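Local coordinates for protein split-Soret cytochrome c (Desulfovibrio desulfuricans, PDB 1H21) that carries two heme c groups and probably a [2Fe-2S] cluster in each subunit of its homodimer, and may transfer electrons in sulfate reduction, at residues W154-E157 against N158-E161; V32-D35 against G36-K40; D228-P231 against C232-T236; F113-Y116 against E117-L121. All blocks are in the same frame, centred on the assembly; numbering follows the deposited sequence.

Interaction 1 (W154-E157 against N158-E161); sequences WCYE and NKIE. With HEC (heme c), chain H.
K159 runs alongside Y156, its ammonium NZ over one face of the phenol ring, 4.2 Å from the centroid and 22° off the ring normal, a cation-pi contact. The opposite face takes the heme: CBA of a propionate arm stands 3.5 Å from Y156 CG, so the tyrosine is held between a cation and its cofactor. A long, flexible lysine suits this place: its chain bends at chi2 (60°), bringing NZ back to bond Y156 O at 3.0 Å. K159 N reaches that same oxygen from the opposite face of the carbonyl plane. With I160 N bonded to C155 O at 3.0 Å and K159 at positive phi, this is a Schellman motif closing helix 147-158. One residue earlier, N158 bonds W154 O twice, through its backbone N and through ND2 (2.7 Å), again from opposite faces; asparagine suits the position because its short arm carries an N-H donor. The same arm places ND2 over one face of the W154 indole, 3.4 Å from CD1, while I160 CD1 packs 3.5 Å from W154 CH2. Farther out, W154 NE1 bonds P138 O and R170 makes a cation-pi contact with the indole; W222 of the second subunit meets Y156 edge-to-face.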
loop_
_atom_site.group_PDB
_atom_site.type_symbol
_atom_site.label_atom_id
_atom_site.label_comp_id
_atom_site.label_asym_id
_atom_site.label_seq_id
_atom_site.Cartn_x
_atom_site.Cartn_y
_atom_site.Cartn_z
ATOM N N TRP A 154 6.174 -18.464 2.350
ATOM C CA TRP A 154 5.232 -19.577 2.416
ATOM C C TRP A 154 5.410 -20.579 1.253
ATOM O O TRP A 154 5.441 -21.789 1.480
ATOM C CB TRP A 154 3.805 -19.014 2.450
ATOM C CG TRP A 154 2.694 -20.027 2.525
ATOM C CD1 TRP A 154 2.092 -20.513 3.660
ATOM C CD2 TRP A 154 1.983 -20.603 1.418
ATOM N NE1 TRP A 154 1.048 -21.338 3.321
ATOM C CE2 TRP A 154 0.957 -21.411 1.955
ATOM C CE3 TRP A 154 2.110 -20.501 0.021
ATOM C CZ2 TRP A 154 0.055 -22.119 1.145
ATOM C CZ3 TRP A 154 1.217 -21.199 -0.785
ATOM C CH2 TRP A 154 0.199 -22.000 -0.219
ATOM N N CYS A 155 5.505 -20.083 0.018
ATOM C CA CYS A 155 5.694 -20.945 -1.156
ATOM C C CYS A 155 7.014 -21.716 -1.049
ATOM O O CYS A 155 7.072 -22.930 -1.286
ATOM C CB CYS A 155 5.671 -20.123 -2.458
ATOM S SG CYS A 155 4.026 -19.597 -3.057
ATOM N N TYR A 156 8.066 -21.000 -0.662
ATOM C CA TYR A 156 9.400 -21.567 -0.479
ATOM C C TYR A 156 9.369 -22.694 0.529
ATOM O O TYR A 156 9.797 -23.814 0.234
ATOM C CB TYR A 156 10.365 -20.499 0.037
ATOM C CG TYR A 156 11.740 -21.028 0.377
ATOM C CD1 TYR A 156 12.513 -21.689 -0.593
ATOM C CD2 TYR A 156 12.291 -20.847 1.649
ATOM C CE1 TYR A 156 13.809 -22.157 -0.312
ATOM C CE2 TYR A 156 13.590 -21.306 1.946
ATOM C CZ TYR A 156 14.340 -21.960 0.951
ATOM O OH TYR A 156 15.624 -22.384 1.197
ATOM N N GLU A 157 8.951 -22.348 1.743
ATOM C CA GLU A 157 8.848 -23.280 2.847
ATOM C C GLU A 157 7.970 -24.498 2.552
ATOM O O GLU A 157 8.292 -25.606 2.978
ATOM C CB GLU A 157 8.341 -22.548 4.090
ATOM C CG GLU A 157 9.376 -21.592 4.675
ATOM C CD GLU A 157 8.880 -20.821 5.903
ATOM O OE1 GLU A 157 7.646 -20.780 6.153
ATOM O OE2 GLU A 157 9.742 -20.233 6.614
ATOM N N ASN A 158 6.898 -24.302 1.789
ATOM C CA ASN A 158 5.975 -25.392 1.448
ATOM C C ASN A 158 6.171 -26.041 0.072
ATOM O O ASN A 158 5.379 -26.897 -0.325
ATOM C CB ASN A 158 4.527 -24.911 1.581
ATOM C CG ASN A 158 4.162 -24.568 3.017
ATOM O OD1 ASN A 158 3.951 -25.469 3.847
ATOM N ND2 ASN A 158 4.104 -23.268 3.331
ATOM N N LYS A 159 7.224 -25.631 -0.642
ATOM C CA LYS A 159 7.545 -26.137 -1.986
ATOM C C LYS A 159 6.377 -26.083 -2.979
ATOM O O LYS A 159 6.191 -26.985 -3.815
ATOM C CB LYS A 159 8.161 -27.540 -1.922
ATOM C CG LYS A 159 9.696 -27.525 -1.863
ATOM C CD LYS A 159 10.190 -26.779 -0.636
ATOM C CE LYS A 159 11.660 -26.362 -0.750
ATOM N NZ LYS A 159 12.143 -25.645 0.482
ATOM N N ILE A 160 5.604 -25.001 -2.871
ATOM C CA ILE A 160 4.452 -24.736 -3.731
ATOM C C ILE A 160 4.857 -23.572 -4.632
ATOM O O ILE A 160 5.603 -22.682 -4.212
ATOM C CB ILE A 160 3.209 -24.303 -2.905
ATOM C CG1 ILE A 160 2.780 -25.433 -1.982
ATOM C CG2 ILE A 160 2.048 -23.936 -3.821
ATOM C CD1 ILE A 160 1.927 -24.967 -0.848
ATOM N N GLU A 161 4.395 -23.592 -5.876
ATOM C CA GLU A 161 4.710 -22.515 -6.807
ATOM C C GLU A 161 3.783 -21.324 -6.578
ATOM O O GLU A 161 2.578 -21.501 -6.345
ATOM C CB GLU A 161 4.596 -22.998 -8.260
ATOM C CG GLU A 161 5.829 -23.718 -8.804
ATOM C CD GLU A 161 5.750 -23.943 -10.319
ATOM O OE1 GLU A 161 5.751 -22.951 -11.086
ATOM O OE2 GLU A 161 5.683 -25.116 -10.751
HETATM FE FE HEC H . 12.785 -11.332 -1.579
HETATM C CHA HEC H . 12.033 -13.881 0.455
HETATM C CHB HEC H . 13.302 -13.535 -4.191
HETATM C CHC HEC H . 12.905 -8.719 -3.753
HETATM C CHD HEC H . 13.083 -9.215 1.019
HETATM N NA HEC H . 12.739 -13.298 -1.753
HETATM C C1A HEC H . 12.239 -14.193 -0.842
HETATM C C2A HEC H . 12.088 -15.531 -1.387
HETATM C C3A HEC H . 12.605 -15.465 -2.686
HETATM C C4A HEC H . 13.005 -14.063 -2.898
HETATM C CMA HEC H . 12.667 -16.570 -3.742
HETATM C CAA HEC H . 11.538 -16.774 -0.663
HETATM C CBA HEC H . 12.605 -17.620 0.033
HETATM C CGA HEC H . 12.950 -17.178 1.448
HETATM O O1A HEC H . 14.146 -17.009 1.766
HETATM O O2A HEC H . 12.022 -17.044 2.263
HETATM N NB HEC H . 13.111 -11.162 -3.563
HETATM C C1B HEC H . 13.345 -12.171 -4.496
HETATM C C2B HEC H . 13.421 -11.638 -5.873
HETATM C C3B HEC H . 13.168 -10.281 -5.743
HETATM C C4B HEC H . 13.034 -10.004 -4.312
HETATM C CMB HEC H . 13.758 -12.406 -7.176
HETATM C CAB HEC H . 13.081 -9.346 -6.788
HETATM C CBB HEC H . 12.099 -9.512 -7.857
HETATM N NC HEC H . 12.852 -9.364 -1.353
HETATM C C1C HEC H . 12.835 -8.419 -2.373
HETATM C C2C HEC H . 12.819 -7.083 -1.802
HETATM C C3C HEC H . 12.851 -7.184 -0.405
HETATM C C4C HEC H . 12.916 -8.618 -0.187
HETATM C CMC HEC H . 12.875 -5.790 -2.648
HETATM C CAC HEC H . 13.004 -6.132 0.537
HETATM C CBC HEC H . 12.033 -5.038 0.800
HETATM N ND HEC H . 12.711 -11.570 0.309
HETATM C C1D HEC H . 12.984 -10.614 1.261
HETATM C C2D HEC H . 12.782 -11.166 2.579
HETATM C C3D HEC H . 12.377 -12.438 2.464
HETATM C C4D HEC H . 12.325 -12.678 1.026
HETATM C CMD HEC H . 12.948 -10.413 3.872
HETATM C CAD HEC H . 12.063 -13.395 3.627
HETATM C CBD HEC H . 13.275 -14.223 4.027
HETATM C CGD HEC H . 12.968 -15.203 5.152
HETATM O O1D HEC H . 12.326 -16.254 4.891
HETATM O O2D HEC H . 13.365 -14.905 6.307
#

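Interaction 2 (V32-D35 against G36-K40); sequences VAYD and GYWYK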
loop_
_atom_site.group_PDB
_atom_site.type_symbol
_atom_site.label_atom_id
_atom_site.label_comp_id
_atom_site.label_asym_id
_atom_site.label_seq_id
_atom_site.Cartn_x
_atom_site.Cartn_y
_atom_site.Cartn_z
ATOM N N VAL A 32 -17.988 -12.812 2.604
ATOM C CA VAL A 32 -18.122 -11.923 1.445
ATOM C C VAL A 32 -16.740 -11.513 0.884
ATOM O O VAL A 32 -16.571 -11.391 -0.334
ATOM C CB VAL A 32 -18.964 -10.672 1.811
ATOM C CG1 VAL A 32 -19.151 -9.776 0.593
ATOM C CG2 VAL A 32 -20.305 -11.108 2.360
ATOM N N ALA A 33 -15.766 -11.313 1.780
ATOM C CA ALA A 33 -14.394 -10.951 1.398
ATOM C C ALA A 33 -13.825 -12.055 0.537
ATOM O O ALA A 33 -13.275 -11.781 -0.529
ATOM C CB ALA A 33 -13.505 -10.737 2.635
ATOM N N TYR A 34 -13.982 -13.300 0.993
ATOM C CA TYR A 34 -13.497 -14.462 0.247
ATOM C C TYR A 34 -14.162 -14.516 -1.137
ATOM O O TYR A 34 -13.498 -14.767 -2.152
ATOM C CB TYR A 34 -13.770 -15.747 1.035
ATOM C CG TYR A 34 -13.415 -17.034 0.301
ATOM C CD1 TYR A 34 -12.170 -17.635 0.458
ATOM C CD2 TYR A 34 -14.322 -17.636 -0.574
ATOM C CE1 TYR A 34 -11.835 -18.798 -0.240
ATOM C CE2 TYR A 34 -13.996 -18.782 -1.272
ATOM C CZ TYR A 34 -12.750 -19.356 -1.105
ATOM O OH TYR A 34 -12.422 -20.468 -1.840
ATOM N N ASP A 35 -15.464 -14.251 -1.185
ATOM C CA ASP A 35 -16.203 -14.262 -2.453
ATOM C C ASP A 35 -15.768 -13.093 -3.332
ATOM O O ASP A 35 -15.533 -13.236 -4.539
ATOM C CB ASP A 35 -17.721 -14.179 -2.200
ATOM C CG ASP A 35 -18.284 -15.441 -1.539
ATOM O OD1 ASP A 35 -17.569 -16.472 -1.458
ATOM O OD2 ASP A 35 -19.457 -15.403 -1.095
ATOM N N GLY A 36 -15.634 -11.937 -2.700
ATOM C CA GLY A 36 -15.230 -10.741 -3.406
ATOM C C GLY A 36 -13.891 -10.915 -4.081
ATOM O O GLY A 36 -13.708 -10.449 -5.207
ATOM N N TYR A 37 -12.991 -11.651 -3.417
ATOM C CA TYR A 37 -11.640 -11.908 -3.913
ATOM C C TYR A 37 -11.641 -12.509 -5.323
ATOM O O TYR A 37 -10.843 -12.099 -6.196
ATOM C CB TYR A 37 -10.878 -12.815 -2.918
ATOM C CG TYR A 37 -9.566 -13.402 -3.446
ATOM C CD1 TYR A 37 -8.356 -12.703 -3.333
ATOM C CD2 TYR A 37 -9.550 -14.629 -4.129
ATOM C CE1 TYR A 37 -7.165 -13.210 -3.903
ATOM C CE2 TYR A 37 -8.382 -15.134 -4.694
ATOM C CZ TYR A 37 -7.197 -14.425 -4.585
ATOM O OH TYR A 37 -6.064 -14.924 -5.187
ATOM N N TRP A 38 -12.539 -13.465 -5.554
ATOM C CA TRP A 38 -12.627 -14.124 -6.846
ATOM C C TRP A 38 -13.404 -13.311 -7.880
ATOM O O TRP A 38 -13.127 -13.397 -9.069
ATOM C CB TRP A 38 -13.271 -15.495 -6.685
ATOM C CG TRP A 38 -12.620 -16.346 -5.664
ATOM C CD1 TRP A 38 -13.007 -16.497 -4.374
ATOM C CD2 TRP A 38 -11.457 -17.166 -5.840
ATOM N NE1 TRP A 38 -12.158 -17.360 -3.723
ATOM C CE2 TRP A 38 -11.195 -17.786 -4.600
ATOM C CE3 TRP A 38 -10.604 -17.431 -6.918
ATOM C CZ2 TRP A 38 -10.111 -18.659 -4.405
ATOM C CZ3 TRP A 38 -9.515 -18.302 -6.722
ATOM C CH2 TRP A 38 -9.284 -18.899 -5.474
ATOM N N TYR A 39 -14.366 -12.514 -7.436
ATOM C CA TYR A 39 -15.191 -11.720 -8.349
ATOM C C TYR A 39 -14.417 -10.929 -9.401
ATOM O O TYR A 39 -13.650 -10.021 -9.080
ATOM C CB TYR A 39 -16.102 -10.787 -7.558
ATOM C CG TYR A 39 -17.041 -9.984 -8.427
ATOM C CD1 TYR A 39 -18.159 -10.573 -9.013
ATOM C CD2 TYR A 39 -16.806 -8.633 -8.662
ATOM C CE1 TYR A 39 -19.028 -9.828 -9.822
ATOM C CE2 TYR A 39 -17.656 -7.881 -9.461
ATOM C CZ TYR A 39 -18.762 -8.483 -10.039
ATOM O OH TYR A 39 -19.575 -7.721 -10.848
ATOM N N LYS A 40 -14.606 -11.300 -10.662
ATOM C CA LYS A 40 -13.927 -10.644 -11.774
ATOM C C LYS A 40 -12.397 -10.612 -11.576
ATOM O O LYS A 40 -11.663 -9.872 -12.264
ATOM C CB LYS A 40 -14.488 -9.234 -11.959
ATOM C CG LYS A 40 -15.932 -9.176 -12.437
ATOM C CD LYS A 40 -16.279 -7.739 -12.746
ATOM C CE LYS A 40 -17.652 -7.603 -13.383
ATOM N NZ LYS A 40 -17.917 -6.162 -13.753
#
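V32 O receives the N-H of G36 at 2.6 Å and A33 O that of Y37 at 2.9 Å, the i to i+4 bonds of the last turns of helix 26-38. D35 O then takes two donors: Y39 N at 3.2 Å, and W38 N, whose bond is weak. Outward from this backbone, Y34 and W38, four residues apart, form an edge-to-face aromatic pair. The indole edge is turned to the phenol face, with W38 NE1 3.3 Å from Y34 CZ, toward the rim of the ring, and the planes 64° apart. W38 CG lies beside its own backbone N (chi1 -53°), which turns the N-H edge of the indole back toward the Y34 ring one turn earlier. An indole fits here since that edge can face a pi cloud while its flat side packs on Y37 CD2, which lies 3.5 Å above the plane, over its centre. Y34 OH is fixed farther out by E169 and Q131 N. The helix end packs against two others: A33 and Y37 on helix 165-192, and V32, A33 and Y39 on helix 44-60. Y37 is also close to C171 and C44, which probably bind the [2Fe-2S] cluster, and Y39 meets F10 of the second subunit.

Interaction 3 (D228-P231 against C232-T236); sequences DCTP and CHSGT. With HEC (heme c), chain F.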
loop_
_atom_site.group_PDB
_atom_site.type_symbol
_atom_site.label_atom_id
_atom_site.label_comp_id
_atom_site.label_asym_id
_atom_site.label_seq_id
_atom_site.Cartn_x
_atom_site.Cartn_y
_atom_site.Cartn_z
ATOM N N ASP A 228 8.055 -5.134 11.642
ATOM C CA ASP A 228 9.030 -5.841 12.448
ATOM C C ASP A 228 10.347 -5.860 11.682
ATOM O O ASP A 228 10.384 -6.200 10.489
ATOM C CB ASP A 228 8.580 -7.252 12.761
ATOM C CG ASP A 228 9.510 -7.920 13.719
ATOM O OD1 ASP A 228 9.791 -7.319 14.768
ATOM O OD2 ASP A 228 10.027 -9.000 13.411
ATOM N N CYS A 229 11.421 -5.468 12.355
ATOM C CA CYS A 229 12.731 -5.381 11.725
ATOM C C CYS A 229 13.451 -6.696 11.448
ATOM O O CYS A 229 14.313 -6.754 10.575
ATOM C CB CYS A 229 13.622 -4.504 12.575
ATOM S SG CYS A 229 12.719 -3.173 13.346
ATOM N N THR A 230 13.041 -7.761 12.125
ATOM C CA THR A 230 13.678 -9.061 12.024
ATOM C C THR A 230 13.959 -9.678 10.639
ATOM O O THR A 230 15.099 -10.069 10.334
ATOM C CB THR A 230 12.896 -10.095 12.901
ATOM O OG1 THR A 230 12.842 -9.628 14.260
ATOM C CG2 THR A 230 13.567 -11.485 12.862
ATOM N N PRO A 231 12.945 -9.733 9.764
ATOM C CA PRO A 231 13.162 -10.339 8.439
ATOM C C PRO A 231 14.301 -9.804 7.587
ATOM O O PRO A 231 15.057 -10.565 6.966
ATOM C CB PRO A 231 11.819 -10.124 7.742
ATOM C CG PRO A 231 10.837 -10.080 8.896
ATOM C CD PRO A 231 11.564 -9.239 9.907
ATOM N N CYS A 232 14.435 -8.485 7.593
ATOM C CA CYS A 232 15.415 -7.808 6.771
ATOM C C CYS A 232 16.737 -7.458 7.415
ATOM O O CYS A 232 17.740 -7.343 6.717
ATOM C CB CYS A 232 14.774 -6.538 6.227
ATOM S SG CYS A 232 13.220 -6.831 5.345
ATOM N N HIS A 233 16.752 -7.288 8.731
ATOM C CA HIS A 233 17.969 -6.871 9.404
ATOM C C HIS A 233 18.610 -7.935 10.300
ATOM O O HIS A 233 19.280 -7.618 11.282
ATOM C CB HIS A 233 17.686 -5.548 10.140
ATOM C CG HIS A 233 17.356 -4.401 9.219
ATOM N ND1 HIS A 233 18.228 -3.886 8.278
ATOM C CD2 HIS A 233 16.256 -3.609 9.162
ATOM C CE1 HIS A 233 17.664 -2.814 7.706
ATOM N NE2 HIS A 233 16.461 -2.594 8.202
ATOM N N SER A 234 18.528 -9.186 9.855
ATOM C CA SER A 234 19.066 -10.312 10.610
ATOM C C SER A 234 20.239 -11.088 9.988
ATOM O O SER A 234 20.643 -12.107 10.523
ATOM C CB SER A 234 17.927 -11.300 10.897
ATOM O OG SER A 234 16.982 -10.735 11.789
ATOM N N GLY A 235 20.793 -10.627 8.875
ATOM C CA GLY A 235 21.885 -11.357 8.261
ATOM C C GLY A 235 21.538 -12.806 7.951
ATOM O O GLY A 235 22.425 -13.663 7.925
ATOM N N THR A 236 20.262 -13.090 7.697
ATOM C CA THR A 236 19.840 -14.454 7.387
ATOM C C THR A 236 20.406 -14.892 6.034
ATOM O O THR A 236 20.921 -14.073 5.272
ATOM C CB THR A 236 18.284 -14.608 7.378
ATOM O OG1 THR A 236 17.712 -13.685 6.447
ATOM C CG2 THR A 236 17.694 -14.350 8.761
HETATM FE FE HEC F . 15.222 -1.084 7.621
HETATM C CHA HEC F . 17.350 0.845 5.789
HETATM C CHB HEC F . 16.278 0.333 10.460
HETATM C CHC HEC F . 12.696 -2.496 9.172
HETATM C CHD HEC F . 14.807 -3.169 4.940
HETATM N NA HEC F . 16.457 0.349 8.030
HETATM C C1A HEC F . 17.204 1.123 7.156
HETATM C C2A HEC F . 17.946 2.168 7.877
HETATM C C3A HEC F . 17.652 1.977 9.173
HETATM C C4A HEC F . 16.772 0.844 9.263
HETATM C CMA HEC F . 18.225 2.790 10.331
HETATM C CAA HEC F . 18.968 3.217 7.372
HETATM C CBA HEC F . 20.443 2.805 7.189
HETATM C CGA HEC F . 20.721 2.093 5.880
HETATM O O1A HEC F . 21.354 1.018 5.926
HETATM O O2A HEC F . 20.314 2.611 4.819
HETATM N NB HEC F . 14.628 -1.080 9.438
HETATM C C1B HEC F . 15.254 -0.565 10.531
HETATM C C2B HEC F . 14.526 -0.773 11.717
HETATM C C3B HEC F . 13.360 -1.424 11.373
HETATM C C4B HEC F . 13.480 -1.627 9.918
HETATM C CMB HEC F . 15.009 -0.248 13.053
HETATM C CAB HEC F . 12.283 -1.853 12.183
HETATM C CBB HEC F . 11.222 -1.000 12.643
HETATM N NC HEC F . 13.962 -2.484 7.163
HETATM C C1C HEC F . 12.945 -2.956 7.926
HETATM C C2C HEC F . 12.263 -4.025 7.255
HETATM C C3C HEC F . 12.890 -4.216 6.046
HETATM C C4C HEC F . 13.929 -3.270 6.007
HETATM C CMC HEC F . 11.051 -4.813 7.785
HETATM C CAC HEC F . 12.613 -5.115 5.028
HETATM C CBC HEC F . 11.371 -5.058 4.263
HETATM N ND HEC F . 15.934 -1.169 5.774
HETATM C C1D HEC F . 15.771 -2.186 4.828
HETATM C C2D HEC F . 16.637 -1.968 3.647
HETATM C C3D HEC F . 17.247 -0.760 3.833
HETATM C C4D HEC F . 16.811 -0.262 5.155
HETATM C CMD HEC F . 16.857 -2.897 2.483
HETATM C CAD HEC F . 18.163 -0.018 2.850
HETATM C CBD HEC F . 19.658 -0.174 3.129
HETATM C CGD HEC F . 20.500 0.616 2.159
HETATM O O1D HEC F . 20.713 1.802 2.432
HETATM O O2D HEC F . 20.904 0.087 1.099
#
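C229 and C232 enclose T230 and P231 in the CXXCH heme-binding motif of c-type cytochromes, and both sulfurs are bonded covalently to one heme: C229 SG to CAB and C232 SG to CAC, each at 1.8 Å. Next in sequence, H233 binds the iron through NE2 at 2.0 Å, with the ring edge near the pyrrole nitrogen NB. This is the tight side. Cysteine suits the two anchor positions because its thiol adds to the heme vinyl groups, and histidine the next, because NE2, at the far end of the imidazole, has a lone pair to give to iron. H233 N bonds C229 O at 3.1 Å, while C232 N makes a weak bond to the same oxygen. P231, with its fixed phi, fits this helix-like turn. H233 ND1 is held by A238 O of the second subunit, a bond that fixes the rotation of the imidazole and may make it a stronger donor to iron; H148 of that subunit supplies the other axial ligand, so the heme bridges the dimer. Away from the heme the contact thins. T230 and S234 are partly exposed and pack on F243 of the second subunit, G235 turns the chain at positive phi, and T236 OG1 comes no nearer than 4.1 Å to P231 O. Within the loop, S234 ties this side back: its chi1 of -67° swings OG to T230 O, a hydrogen bond modelled as very short, 2.5 Å, a value not to be pressed.

Interaction 4 (F113-Y116 against E117-L121); sequences FRWY and EVTKL
The W115 indole carries T119 on one face: CB forms a CH-pi contact 4.1 Å from the centroid of the five-membered ring, 23° off its normal. L121 spans two aromatic groups, one methyl to each, with CD2 3.8 Å from W115 CZ2 and CD1 3.7 Å from Y116 CD1, both approaching obliquely. The contacts lie where the chain turns aside at the C-terminal end of helix 102-118; T119 is the first residue to leave helical geometry. A branched leucine suits this place, since its forked end can serve both rings. Both aromatic chains set out with CG opposite their own nitrogen, Y116 at chi1 -175°, which carries each ring out to the flank of the helix, where L121 meets it. Around these side chains, L174 of helix 165-192 packs on Y116 and L121, K181 makes a cation-pi contact with W115, and Y116 OH bonds S150. The carboxylate of E117 points elsewhere, to Q203 and, probably by a hydrogen bond, to the backbone N of D228 in the heme-binding loop; its own N bonds F113 O at 3.1 Å. A water lies within hydrogen-bonding distance of Y116 O (3.0 Å) and T119 O (2.7 Å), between the last turn and the loop. Threonine gives the helix end a second hold: W115 O takes T119 N at 2.9 Å and T119 OG1 at 3.0 Å, the latter from above the carbonyl plane.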
loop_
_atom_site.group_PDB
_atom_site.type_symbol
_atom_site.label_atom_id
_atom_site.label_comp_id
_atom_site.label_asym_id
_atom_site.label_seq_id
_atom_site.Cartn_x
_atom_site.Cartn_y
_atom_site.Cartn_z
ATOM N N PHE A 113 -2.352 -4.934 11.795
ATOM C CA PHE A 113 -1.035 -5.269 11.244
ATOM C C PHE A 113 -0.152 -6.174 12.133
ATOM O O PHE A 113 0.438 -7.127 11.626
ATOM C CB PHE A 113 -0.280 -3.995 10.836
ATOM C CG PHE A 113 -0.803 -3.342 9.575
ATOM C CD1 PHE A 113 -2.059 -3.671 9.058
ATOM C CD2 PHE A 113 -0.046 -2.390 8.912
ATOM C CE1 PHE A 113 -2.550 -3.063 7.906
ATOM C CE2 PHE A 113 -0.529 -1.775 7.756
ATOM C CZ PHE A 113 -1.785 -2.114 7.257
ATOM N N ARG A 114 -0.048 -5.886 13.435
ATOM C CA ARG A 114 0.752 -6.714 14.359
ATOM C C ARG A 114 0.147 -8.119 14.453
ATOM O O ARG A 114 0.862 -9.123 14.521
ATOM C CB ARG A 114 0.800 -6.077 15.742
ATOM C CG ARG A 114 1.628 -4.823 15.786
ATOM C CD ARG A 114 1.547 -4.099 17.105
ATOM N NE ARG A 114 2.197 -2.792 17.011
ATOM C CZ ARG A 114 2.052 -1.790 17.880
ATOM N NH1 ARG A 114 1.267 -1.910 18.948
ATOM N NH2 ARG A 114 2.725 -0.663 17.683
ATOM N N TRP A 115 -1.179 -8.184 14.396
ATOM C CA TRP A 115 -1.879 -9.447 14.463
ATOM C C TRP A 115 -1.467 -10.282 13.267
ATOM O O TRP A 115 -1.106 -11.458 13.415
ATOM C CB TRP A 115 -3.392 -9.198 14.460
ATOM C CG TRP A 115 -4.225 -10.403 14.098
ATOM C CD1 TRP A 115 -4.584 -11.438 14.919
ATOM C CD2 TRP A 115 -4.772 -10.707 12.804
ATOM N NE1 TRP A 115 -5.319 -12.369 14.210
ATOM C CE2 TRP A 115 -5.445 -11.943 12.911
ATOM C CE3 TRP A 115 -4.750 -10.052 11.567
ATOM C CZ2 TRP A 115 -6.089 -12.538 11.831
ATOM C CZ3 TRP A 115 -5.389 -10.645 10.494
ATOM C CH2 TRP A 115 -6.051 -11.878 10.632
ATOM N N TYR A 116 -1.504 -9.655 12.088
ATOM C CA TYR A 116 -1.145 -10.320 10.840
ATOM C C TYR A 116 0.271 -10.892 10.857
ATOM O O TYR A 116 0.478 -12.042 10.456
ATOM C CB TYR A 116 -1.315 -9.390 9.633
ATOM C CG TYR A 116 -1.078 -10.089 8.317
ATOM C CD1 TYR A 116 -2.109 -10.757 7.665
ATOM C CD2 TYR A 116 0.188 -10.111 7.739
ATOM C CE1 TYR A 116 -1.884 -11.435 6.473
ATOM C CE2 TYR A 116 0.424 -10.778 6.550
ATOM C CZ TYR A 116 -0.614 -11.441 5.922
ATOM O OH TYR A 116 -0.386 -12.129 4.747
ATOM N N GLU A 117 1.235 -10.108 11.332
ATOM C CA GLU A 117 2.618 -10.577 11.383
ATOM C C GLU A 117 2.825 -11.866 12.206
ATOM O O GLU A 117 3.600 -12.742 11.808
ATOM C CB GLU A 117 3.529 -9.502 11.967
ATOM C CG GLU A 117 3.652 -8.189 11.195
ATOM C CD GLU A 117 4.639 -7.235 11.874
ATOM O OE1 GLU A 117 4.824 -7.332 13.113
ATOM O OE2 GLU A 117 5.260 -6.405 11.178
ATOM N N VAL A 118 2.142 -11.981 13.346
ATOM C CA VAL A 118 2.329 -13.135 14.222
ATOM C C VAL A 118 1.378 -14.317 14.132
ATOM O O VAL A 118 1.768 -15.436 14.468
ATOM C CB VAL A 118 2.412 -12.715 15.701
ATOM C CG1 VAL A 118 3.572 -11.779 15.898
ATOM C CG2 VAL A 118 1.110 -12.056 16.156
ATOM N N THR A 119 0.139 -14.083 13.722
ATOM C CA THR A 119 -0.843 -15.155 13.633
ATOM C C THR A 119 -0.546 -16.137 12.506
ATOM O O THR A 119 -0.112 -15.745 11.423
ATOM C CB THR A 119 -2.278 -14.566 13.491
ATOM O OG1 THR A 119 -2.574 -13.775 14.645
ATOM C CG2 THR A 119 -3.328 -15.654 13.379
ATOM N N LYS A 120 -0.713 -17.427 12.790
ATOM C CA LYS A 120 -0.511 -18.464 11.782
ATOM C C LYS A 120 -1.792 -18.453 10.988
ATOM O O LYS A 120 -2.869 -18.650 11.549
ATOM C CB LYS A 120 -0.322 -19.832 12.418
ATOM C CG LYS A 120 0.909 -19.960 13.270
ATOM C CD LYS A 120 1.237 -21.415 13.444
ATOM C CE LYS A 120 2.432 -21.576 14.338
ATOM N NZ LYS A 120 3.040 -22.927 14.167
ATOM N N LEU A 121 -1.673 -18.161 9.699
ATOM C CA LEU A 121 -2.817 -18.070 8.791
ATOM C C LEU A 121 -2.555 -18.929 7.541
ATOM O O LEU A 121 -1.419 -19.389 7.315
ATOM C CB LEU A 121 -3.024 -16.598 8.384
ATOM C CG LEU A 121 -3.123 -15.554 9.508
ATOM C CD1 LEU A 121 -2.779 -14.178 8.980
ATOM C CD2 LEU A 121 -4.511 -15.572 10.144
HETATM O O HOH W 1 1.152 -14.689 9.258
#

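In the fold
From the N terminus the contacts come in series, each closing a short local turn, and none nests in or crosses another. Interaction 2 ends helix 26-38, interaction 4 ends helix 102-118, and interaction 1 ends helix 147-158, which follows 102-118 in the chain; interaction 3 lies later, in the loop after helix 204-213. Interactions 2 and 3 stand on opposite sides of the chain's centre, about 33 Å apart between centres. Interactions 3 and 4 touch, through D228 and E117, joining a helix end to the heme loop. Helix 165-192 adjoins interactions 1, 2 and 4, and all four reach the second subunit.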